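Local structure of surface protein SPB1 (Streptococcus agalactiae, 4UZG) at residues Q8-V13 with L231-Y236; D168-I173 with N270-P275; D51-S56 with T128-S133. The protein probably serves as the backbone subunit of the group B streptococcus type 2b pilus, which sortase enzymes would link into a polymeric shaft. All coordinates share one frame; numbering follows the deposited sequence. Where two conformers were deposited one is given.

Contacts 1 and 2 share a neighbourhood and touch, with centres about 11 Å apart: Leu231 O probably accepts a hydrogen bond from Gly169 N, which ties the end of strand 225-231 to strand 169-177 of contact 2. Contact 2 is the buried one, a parallel strand pair with aliphatic side chains on one face. Contact 1 is only partly buried and relies on hydroxyls, a lysine and a carboxylate to hold an N-terminal loop. Contact 3, in the large mixed sheet about 25 Å from contact 2 (centres), is an antiparallel pair whose side chains are mainly polar. Leu131 packs on Tyr11 and Ser12 and so connects contact 3 to contact 1.

Contact 1: Q8-V13 with L231-Y236; sequences QKTYSV and LKEGTY. With EDO (1,2-ethanediol), chain B.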
loop_
_atom_site.group_PDB
_atom_site.type_symbol
_atom_site.label_atom_id
_atom_site.label_comp_id
_atom_site.label_asym_id
_atom_site.label_seq_id
_atom_site.Cartn_x
_atom_site.Cartn_y
_atom_site.Cartn_z
ATOM N N GLN A 8 -0.884 5.660 5.032
ATOM C CA GLN A 8 -0.872 6.566 3.878
ATOM C C GLN A 8 -2.023 6.231 2.962
ATOM O O GLN A 8 -2.416 5.064 2.828
ATOM C CB GLN A 8 0.431 6.438 3.075
ATOM C CG GLN A 8 1.670 6.822 3.888
ATOM C CD GLN A 8 1.847 8.320 4.003
ATOM O OE1 GLN A 8 2.122 8.974 3.026
ATOM N NE2 GLN A 8 1.684 8.867 5.198
ATOM N N LYS A 9 -2.521 7.236 2.246
ATOM C CA LYS A 9 -3.586 7.037 1.281
ATOM C C LYS A 9 -3.142 6.209 0.072
ATOM O O LYS A 9 -3.936 5.475 -0.512
ATOM C CB LYS A 9 -4.131 8.389 0.813
ATOM C CG LYS A 9 -4.831 9.181 1.893
ATOM C CD LYS A 9 -5.283 10.559 1.376
ATOM C CE LYS A 9 -4.101 11.493 0.987
ATOM N NZ LYS A 9 -3.265 11.971 2.143
ATOM N N THR A 10 -1.880 6.365 -0.325
ATOM C CA THR A 10 -1.287 5.609 -1.429
ATOM C C THR A 10 0.167 5.352 -1.123
ATOM O O THR A 10 0.772 6.002 -0.256
ATOM C CB THR A 10 -1.390 6.347 -2.785
ATOM O OG1 THR A 10 -0.626 7.545 -2.722
ATOM C CG2 THR A 10 -2.805 6.670 -3.164
ATOM N N TYR A 11 0.741 4.422 -1.877
ATOM C CA TYR A 11 2.117 3.981 -1.723
ATOM C C TYR A 11 2.736 3.745 -3.084
ATOM O O TYR A 11 2.033 3.519 -4.062
ATOM C CB TYR A 11 2.165 2.644 -0.964
ATOM C CG TYR A 11 1.633 2.715 0.440
ATOM C CD1 TYR A 11 2.455 3.050 1.500
ATOM C CD2 TYR A 11 0.301 2.446 0.716
ATOM C CE1 TYR A 11 1.955 3.128 2.799
ATOM C CE2 TYR A 11 -0.205 2.513 2.008
ATOM C CZ TYR A 11 0.617 2.859 3.040
ATOM O OH TYR A 11 0.069 2.913 4.300
ATOM N N SER A 12 4.055 3.751 -3.134
ATOM C CA SER A 12 4.795 3.170 -4.251
ATOM C C SER A 12 5.171 1.736 -3.911
ATOM O O SER A 12 5.412 1.384 -2.754
ATOM C CB SER A 12 6.078 3.941 -4.559
ATOM O OG SER A 12 5.786 5.187 -5.153
ATOM N N VAL A 13 5.242 0.897 -4.949
ATOM C CA VAL A 13 5.768 -0.450 -4.810
ATOM C C VAL A 13 7.125 -0.397 -4.110
ATOM O O VAL A 13 7.975 0.437 -4.430
ATOM C CB VAL A 13 5.804 -1.130 -6.189
ATOM C CG1 VAL A 13 6.654 -2.390 -6.169
ATOM C CG2 VAL A 13 4.379 -1.444 -6.647
ATOM N N LEU A 231 3.016 3.630 -8.372
ATOM C CA LEU A 231 3.540 4.890 -7.856
ATOM C C LEU A 231 2.560 5.522 -6.856
ATOM O O LEU A 231 1.351 5.549 -7.042
ATOM C CB LEU A 231 3.728 5.893 -9.000
ATOM C CG LEU A 231 4.793 5.517 -10.023
ATOM C CD1 LEU A 231 4.665 6.399 -11.241
ATOM C CD2 LEU A 231 6.168 5.628 -9.419
ATOM N N LYS A 232 3.140 6.130 -5.837
ATOM C CA LYS A 232 2.445 6.937 -4.867
ATOM C C LYS A 232 1.848 8.174 -5.540
ATOM O O LYS A 232 2.394 8.692 -6.523
ATOM C CB LYS A 232 3.478 7.350 -3.783
ATOM C CG LYS A 232 2.885 7.986 -2.541
ATOM C CD LYS A 232 3.982 8.250 -1.510
ATOM C CE LYS A 232 3.477 8.832 -0.204
ATOM N NZ LYS A 232 2.732 7.809 0.604
ATOM N N GLU A 233 0.768 8.708 -4.999
ATOM C CA GLU A 233 0.251 9.983 -5.460
ATOM C C GLU A 233 1.341 11.047 -5.386
ATOM O O GLU A 233 2.234 10.989 -4.535
ATOM C CB GLU A 233 -0.940 10.411 -4.613
ATOM C CG GLU A 233 -0.545 10.803 -3.224
ATOM C CD GLU A 233 -1.722 10.786 -2.274
ATOM O OE1 GLU A 233 -1.973 9.723 -1.672
ATOM O OE2 GLU A 233 -2.384 11.835 -2.142
ATOM N N GLY A 234 1.231 12.044 -6.253
ATOM C CA GLY A 234 2.171 13.149 -6.264
ATOM C C GLY A 234 2.293 13.747 -7.644
ATOM O O GLY A 234 1.520 13.464 -8.545
ATOM N N THR A 235 3.292 14.604 -7.756
ATOM C CA THR A 235 3.568 15.316 -9.004
ATOM C C THR A 235 4.859 14.769 -9.604
ATOM O O THR A 235 5.891 14.752 -8.937
ATOM C CB THR A 235 3.719 16.826 -8.761
ATOM O OG1 THR A 235 2.542 17.315 -8.128
ATOM C CG2 THR A 235 3.927 17.566 -10.078
ATOM N N TYR A 236 4.802 14.315 -10.845
ATOM C CA TYR A 236 5.927 13.718 -11.528
ATOM C C TYR A 236 6.186 14.472 -12.818
ATOM O O TYR A 236 5.349 15.256 -13.274
ATOM C CB TYR A 236 5.632 12.230 -11.803
ATOM C CG TYR A 236 5.420 11.438 -10.536
ATOM C CD1 TYR A 236 6.499 10.915 -9.849
ATOM C CD2 TYR A 236 4.154 11.256 -9.987
ATOM C CE1 TYR A 236 6.330 10.206 -8.652
ATOM C CE2 TYR A 236 3.973 10.567 -8.806
ATOM C CZ TYR A 236 5.062 10.018 -8.138
ATOM O OH TYR A 236 4.928 9.316 -6.954
HETATM C C1 EDO B . 5.851 13.930 -4.911
HETATM O O1 EDO B . 4.984 14.853 -5.531
HETATM C C2 EDO B . 6.217 12.841 -5.903
HETATM O O2 EDO B . 7.005 13.353 -6.958
HETATM O O HOH W 1 -0.120 9.200 0.089
#
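Thr10 and Ser12, in the loop between strands 4-6 and 16-26, meet Lys232 and Glu233 at the bend between strands 225-231 and 234-240 of the prealbumin-like fold domain, and so join an N-terminal loop to that domain. The tight side is built on two hydroxyls, groups small enough to approach main-chain atoms closely, and on one long lysine. Ser12 OG accepts the N-H of Lys232 at 2.9 Å. Thr10 OG1 is gripped twice: Glu233 N points at it almost straight (2.9 Å, 172°), while its own proton goes to Glu233 OE1 at 2.8 Å, on the lone pair facing away from the other carboxylate oxygen. Glutamate can serve here because CG lies between its backbone N and carbonyl carbon (chi1 70°), which carries the carboxylate back past its own N-H. The Lys232 chain, the most deeply covered by the contact, stretches over Thr10 and bends at its last torsion, bringing NZ to Gln8 OE1 (2.8 Å, in the carbonyl plane on a lone pair) and to Thr10 O (2.8 Å). Behind the bend, the buried Tyr236 hydroxyl donates to Lys232 O.

Toward solvent the packing thins. Exposed Lys9 merely passes the carboxylate, its NZ 4.4 Å from Glu233 OE2, too far for a salt bridge. One water accepts from Lys232 NZ at 3.2 Å and donates to Glu233 OE1 at 2.6 Å.

Contact 2: D168-I173 with N270-P275; sequences DGQITI and NLLVNP
Ile171 and Val273 have closely matched first torsions, with CG1 of each beside its backbone N (chi1 -59° and -58°); the second methyl of Val273, CG2, is set between its own N and carbonyl carbon and is the one that touches the isoleucine. As paired residues of a parallel bridge they run alongside each other on one face of the sheet, Ile171 CG1 3.9 Å from Val273 CG2. The other isoleucine branch, CG2, reaches 3.7 Å to CG of Pro275, the two side chains crossing at about a right angle. Beta-branched and cyclic residues suit this buried face, being broad close to the main chain.

On the other face Gln170 is fully stretched, CG opposite its backbone N, and its CB rests 4.0 Å from Leu272 CD2, while its NE2 bonds to Thr229 OG1. A water hydrogen-bonded to Thr172 OG1 at 2.8 Å lies between Gln170 OE1 and Val273 O.

The backbones form a parallel ladder in which Gln170 bonds to residues before and after its partner Leu272: Gln170 N donates to Leu271 O at 2.9 Å, and Val273 N donates to Gln170 O at 3.1 Å in a nearly straight bond (177°). Thr172 N then donates to Val273 O at 2.9 Å. There the pattern changes, since Pro275 has no N-H to give; Thr172 O instead receives a CA-H...O contact from Asn274 CA at 3.2 Å. Glycine at 169 allows the Leu271 carbonyl to come close beside it.

Strand 169-177 is the middle of a mixed three-strand sheet in this prealbumin-like domain. Strand 225-231 pairs antiparallel with its other edge, and strands 254-258 and 234-240 of a second sheet pack against Val273, Pro275 and Ile173.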
loop_
_atom_site.group_PDB
_atom_site.type_symbol
_atom_site.label_atom_id
_atom_site.label_comp_id
_atom_site.label_asym_id
_atom_site.label_seq_id
_atom_site.Cartn_x
_atom_site.Cartn_y
_atom_site.Cartn_z
ATOM N N ASP A 168 -2.179 2.156 -4.971
ATOM C CA ASP A 168 -1.123 2.808 -5.724
ATOM C C ASP A 168 -1.671 3.290 -7.066
ATOM O O ASP A 168 -2.834 3.048 -7.386
ATOM C CB ASP A 168 0.144 1.934 -5.838
ATOM C CG ASP A 168 0.005 0.701 -6.691
ATOM O OD1 ASP A 168 -0.923 0.547 -7.483
ATOM O OD2 ASP A 168 0.949 -0.147 -6.561
ATOM N N GLY A 169 -0.839 4.013 -7.806
ATOM C CA GLY A 169 -1.235 4.634 -9.049
ATOM C C GLY A 169 -0.434 4.167 -10.250
ATOM O O GLY A 169 0.577 3.471 -10.130
ATOM N N GLN A 170 -0.927 4.563 -11.410
ATOM C CA GLN A 170 -0.332 4.186 -12.682
ATOM C C GLN A 170 -0.344 5.362 -13.650
ATOM O O GLN A 170 -1.354 6.079 -13.730
ATOM C CB GLN A 170 -1.121 3.039 -13.284
ATOM C CG GLN A 170 -0.668 2.577 -14.664
ATOM C CD GLN A 170 -1.519 1.452 -15.122
ATOM O OE1 GLN A 170 -2.585 1.669 -15.731
ATOM N NE2 GLN A 170 -1.107 0.252 -14.810
ATOM N N ILE A 171 0.768 5.534 -14.361
ATOM C CA ILE A 171 0.879 6.536 -15.410
ATOM C C ILE A 171 1.041 5.798 -16.740
ATOM O O ILE A 171 1.989 5.028 -16.924
ATOM C CB ILE A 171 2.085 7.460 -15.184
ATOM C CG1 ILE A 171 1.985 8.183 -13.831
ATOM C CG2 ILE A 171 2.214 8.462 -16.332
ATOM C CD1 ILE A 171 3.224 8.995 -13.457
ATOM N N THR A 172 0.122 6.043 -17.666
ATOM C CA THR A 172 0.193 5.522 -19.024
ATOM C C THR A 172 0.522 6.696 -19.945
ATOM O O THR A 172 -0.291 7.610 -20.108
ATOM C CB THR A 172 -1.119 4.862 -19.436
ATOM O OG1 THR A 172 -1.409 3.795 -18.524
ATOM C CG2 THR A 172 -1.046 4.304 -20.855
ATOM N N ILE A 173 1.736 6.698 -20.490
ATOM C CA ILE A 173 2.223 7.763 -21.352
ATOM C C ILE A 173 1.938 7.408 -22.795
ATOM O O ILE A 173 2.287 6.318 -23.234
ATOM C CB ILE A 173 3.746 7.940 -21.186
ATOM C CG1 ILE A 173 4.152 8.180 -19.734
ATOM C CG2 ILE A 173 4.249 9.082 -22.070
ATOM C CD1 ILE A 173 5.660 7.930 -19.462
ATOM N N ASN A 270 -8.491 9.158 -10.342
ATOM C CA ASN A 270 -7.312 10.003 -10.400
ATOM C C ASN A 270 -5.998 9.259 -10.120
ATOM O O ASN A 270 -4.921 9.862 -10.206
ATOM C CB ASN A 270 -7.469 11.242 -9.519
ATOM C CG ASN A 270 -7.581 10.915 -8.072
ATOM O OD1 ASN A 270 -7.140 9.861 -7.618
ATOM N ND2 ASN A 270 -8.169 11.830 -7.319
ATOM N N LEU A 271 -6.083 7.948 -9.861
ATOM C CA LEU A 271 -4.879 7.102 -9.728
ATOM C C LEU A 271 -4.542 6.341 -11.013
ATOM O O LEU A 271 -3.587 5.581 -11.027
ATOM C CB LEU A 271 -5.017 6.154 -8.537
ATOM C CG LEU A 271 -4.963 6.843 -7.174
ATOM C CD1 LEU A 271 -5.223 5.790 -6.099
ATOM C CD2 LEU A 271 -3.623 7.530 -6.959
ATOM N N LEU A 272 -5.305 6.568 -12.072
ATOM C CA LEU A 272 -5.064 5.953 -13.370
ATOM C C LEU A 272 -5.024 7.086 -14.392
ATOM O O LEU A 272 -6.067 7.535 -14.861
ATOM C CB LEU A 272 -6.144 4.930 -13.734
ATOM C CG LEU A 272 -6.338 3.775 -12.760
ATOM C CD1 LEU A 272 -7.537 2.944 -13.188
ATOM C CD2 LEU A 272 -5.099 2.922 -12.660
ATOM N N VAL A 273 -3.827 7.570 -14.715
ATOM C CA VAL A 273 -3.719 8.770 -15.532
ATOM C C VAL A 273 -3.042 8.443 -16.867
ATOM O O VAL A 273 -2.290 7.472 -17.005
ATOM C CB VAL A 273 -3.004 9.937 -14.790
ATOM C CG1 VAL A 273 -3.720 10.288 -13.510
ATOM C CG2 VAL A 273 -1.561 9.647 -14.508
ATOM N N ASN A 274 -3.336 9.290 -17.853
ATOM C CA ASN A 274 -2.997 9.030 -19.241
ATOM C C ASN A 274 -2.469 10.272 -19.942
ATOM O O ASN A 274 -3.085 10.762 -20.891
ATOM C CB ASN A 274 -4.239 8.558 -19.991
ATOM C CG ASN A 274 -4.851 7.328 -19.387
ATOM O OD1 ASN A 274 -4.531 6.194 -19.776
ATOM N ND2 ASN A 274 -5.746 7.532 -18.422
ATOM N N PRO A 275 -1.304 10.787 -19.528
ATOM C CA PRO A 275 -0.740 11.946 -20.221
ATOM C C PRO A 275 -0.363 11.637 -21.675
ATOM O O PRO A 275 0.134 10.544 -21.972
ATOM C CB PRO A 275 0.522 12.244 -19.396
ATOM C CG PRO A 275 0.895 10.927 -18.794
ATOM C CD PRO A 275 -0.436 10.329 -18.433
HETATM O O HOH W 2 -2.968 4.612 -16.402
#

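Contact 3: D51-S56 with T128-S133; sequences DLNEGS and TGVLKS
Thr128, Asp51 and Asn53 bury the most surface where strands 50-62 and 121-131 run antiparallel. Asp51 forms the hydrogen-bonded pair with Val130: its N donates to Val130 O and its O accepts from Val130 N, both at 2.9 Å. Its carboxylate, carried outward with CG anti to N (chi1 -175°), stays apart from the Lys132 ammonium; a water joins them, donating to Asp51 OD2 at 2.7 Å and accepting from Lys132 NZ at 3.0 Å. Charged ends suit this partly exposed face.

Thr128 receives Asn53 twice. Asn53 N donates to Thr128 O, and the amide ND2 donates to Thr128 OG1 at 2.9 Å, with the hydroxyl oxygen lying nearly in the amide plane. Asn53 also opens a type II beta turn ending at Ser56, with Gly55 supplying the positive phi. The backbone bond from Ser56 N to Asn53 O is weak, and Ser56 OG adds a second bond to the same oxygen at 2.7 Å while accepting a straight bond from Thr128 N (3.0 Å, 174°).

Strand 121-131 lies between strands 50-62 and 16-26 in the large mixed sheet. Gly129, beside Leu52, bonds on to Val17, Thr128 packs on Thr16 and Lys18, and Leu52 turns to Tyr57 and Tyr127.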
loop_
_atom_site.group_PDB
_atom_site.type_symbol
_atom_site.label_atom_id
_atom_site.label_comp_id
_atom_site.label_asym_id
_atom_site.label_seq_id
_atom_site.Cartn_x
_atom_site.Cartn_y
_atom_site.Cartn_z
ATOM N N ASP A 51 3.658 -8.101 1.333
ATOM C CA ASP A 51 4.415 -9.115 2.059
ATOM C C ASP A 51 4.499 -8.694 3.522
ATOM O O ASP A 51 5.122 -7.682 3.855
ATOM C CB ASP A 51 5.802 -9.217 1.407
ATOM C CG ASP A 51 6.668 -10.303 1.968
ATOM O OD1 ASP A 51 6.411 -10.735 3.097
ATOM O OD2 ASP A 51 7.636 -10.706 1.270
ATOM N N LEU A 52 3.818 -9.440 4.376
ATOM C CA LEU A 52 3.842 -9.190 5.814
ATOM C C LEU A 52 5.271 -9.154 6.334
ATOM O O LEU A 52 6.057 -10.064 6.034
ATOM C CB LEU A 52 3.102 -10.332 6.524
ATOM C CG LEU A 52 3.061 -10.307 8.053
ATOM C CD1 LEU A 52 2.302 -9.105 8.581
ATOM C CD2 LEU A 52 2.459 -11.619 8.572
ATOM N N ASN A 53 5.607 -8.166 7.160
ATOM C CA ASN A 53 6.850 -8.217 7.925
ATOM C C ASN A 53 6.620 -8.989 9.217
ATOM O O ASN A 53 6.117 -8.455 10.197
ATOM C CB ASN A 53 7.381 -6.815 8.241
ATOM C CG ASN A 53 8.014 -6.123 7.042
ATOM O OD1 ASN A 53 8.717 -6.745 6.248
ATOM N ND2 ASN A 53 7.818 -4.829 6.965
ATOM N N GLU A 54 6.963 -10.260 9.200
ATOM C CA GLU A 54 6.814 -11.055 10.393
ATOM C C GLU A 54 7.625 -10.426 11.510
ATOM O O GLU A 54 8.659 -9.771 11.291
ATOM C CB GLU A 54 7.219 -12.521 10.161
ATOM C CG GLU A 54 6.226 -13.340 9.357
ATOM C CD GLU A 54 6.217 -13.081 7.870
ATOM O OE1 GLU A 54 7.159 -12.434 7.341
ATOM O OE2 GLU A 54 5.259 -13.576 7.243
ATOM N N GLY A 55 7.097 -10.568 12.718
ATOM C CA GLY A 55 7.760 -10.041 13.887
ATOM C C GLY A 55 7.682 -8.533 14.066
ATOM O O GLY A 55 8.367 -7.988 14.932
ATOM N N SER A 56 6.844 -7.835 13.297
ATOM C CA SER A 56 6.817 -6.368 13.335
ATOM C C SER A 56 5.769 -5.802 14.306
ATOM O O SER A 56 5.563 -4.598 14.336
ATOM C CB SER A 56 6.591 -5.815 11.935
ATOM O OG SER A 56 5.312 -6.176 11.434
ATOM N N THR A 128 3.720 -4.040 10.140
ATOM C CA THR A 128 4.042 -3.537 8.823
ATOM C C THR A 128 4.079 -4.649 7.777
ATOM O O THR A 128 4.189 -5.844 8.086
ATOM C CB THR A 128 5.382 -2.777 8.809
ATOM O OG1 THR A 128 6.406 -3.695 9.180
ATOM C CG2 THR A 128 5.367 -1.594 9.749
ATOM N N GLY A 129 3.979 -4.213 6.526
ATOM C CA GLY A 129 4.216 -5.052 5.371
ATOM C C GLY A 129 4.904 -4.218 4.302
ATOM O O GLY A 129 5.099 -3.010 4.470
ATOM N N VAL A 130 5.269 -4.859 3.206
ATOM C CA VAL A 130 5.938 -4.200 2.083
ATOM C C VAL A 130 5.125 -4.417 0.813
ATOM O O VAL A 130 4.788 -5.549 0.464
ATOM C CB VAL A 130 7.385 -4.704 1.913
ATOM C CG1 VAL A 130 8.035 -4.072 0.678
ATOM C CG2 VAL A 130 8.215 -4.416 3.161
ATOM N N LEU A 131 4.769 -3.323 0.135
ATOM C CA LEU A 131 4.009 -3.408 -1.098
ATOM C C LEU A 131 4.872 -4.017 -2.198
ATOM O O LEU A 131 6.030 -3.602 -2.367
ATOM C CB LEU A 131 3.516 -2.012 -1.499
ATOM C CG LEU A 131 2.545 -1.934 -2.679
ATOM C CD1 LEU A 131 1.246 -2.648 -2.358
ATOM C CD2 LEU A 131 2.278 -0.497 -3.052
ATOM N N LYS A 132 4.322 -4.947 -2.971
ATOM C CA LYS A 132 5.072 -5.641 -3.999
ATOM C C LYS A 132 4.401 -5.488 -5.358
ATOM O O LYS A 132 3.337 -4.885 -5.484
ATOM C CB LYS A 132 5.215 -7.130 -3.623
ATOM C CG LYS A 132 5.916 -7.393 -2.306
ATOM C CD LYS A 132 7.399 -7.032 -2.330
ATOM C CE LYS A 132 8.064 -7.373 -0.998
ATOM N NZ LYS A 132 9.512 -7.103 -0.981
ATOM N N SER A 133 5.024 -6.042 -6.398
ATOM C CA SER A 133 4.636 -5.729 -7.763
ATOM C C SER A 133 3.270 -6.233 -8.198
ATOM O O SER A 133 2.740 -5.769 -9.206
ATOM C CB SER A 133 5.678 -6.256 -8.737
ATOM O OG SER A 133 5.597 -7.657 -8.785
HETATM O O HOH W 3 9.988 -9.795 0.201
#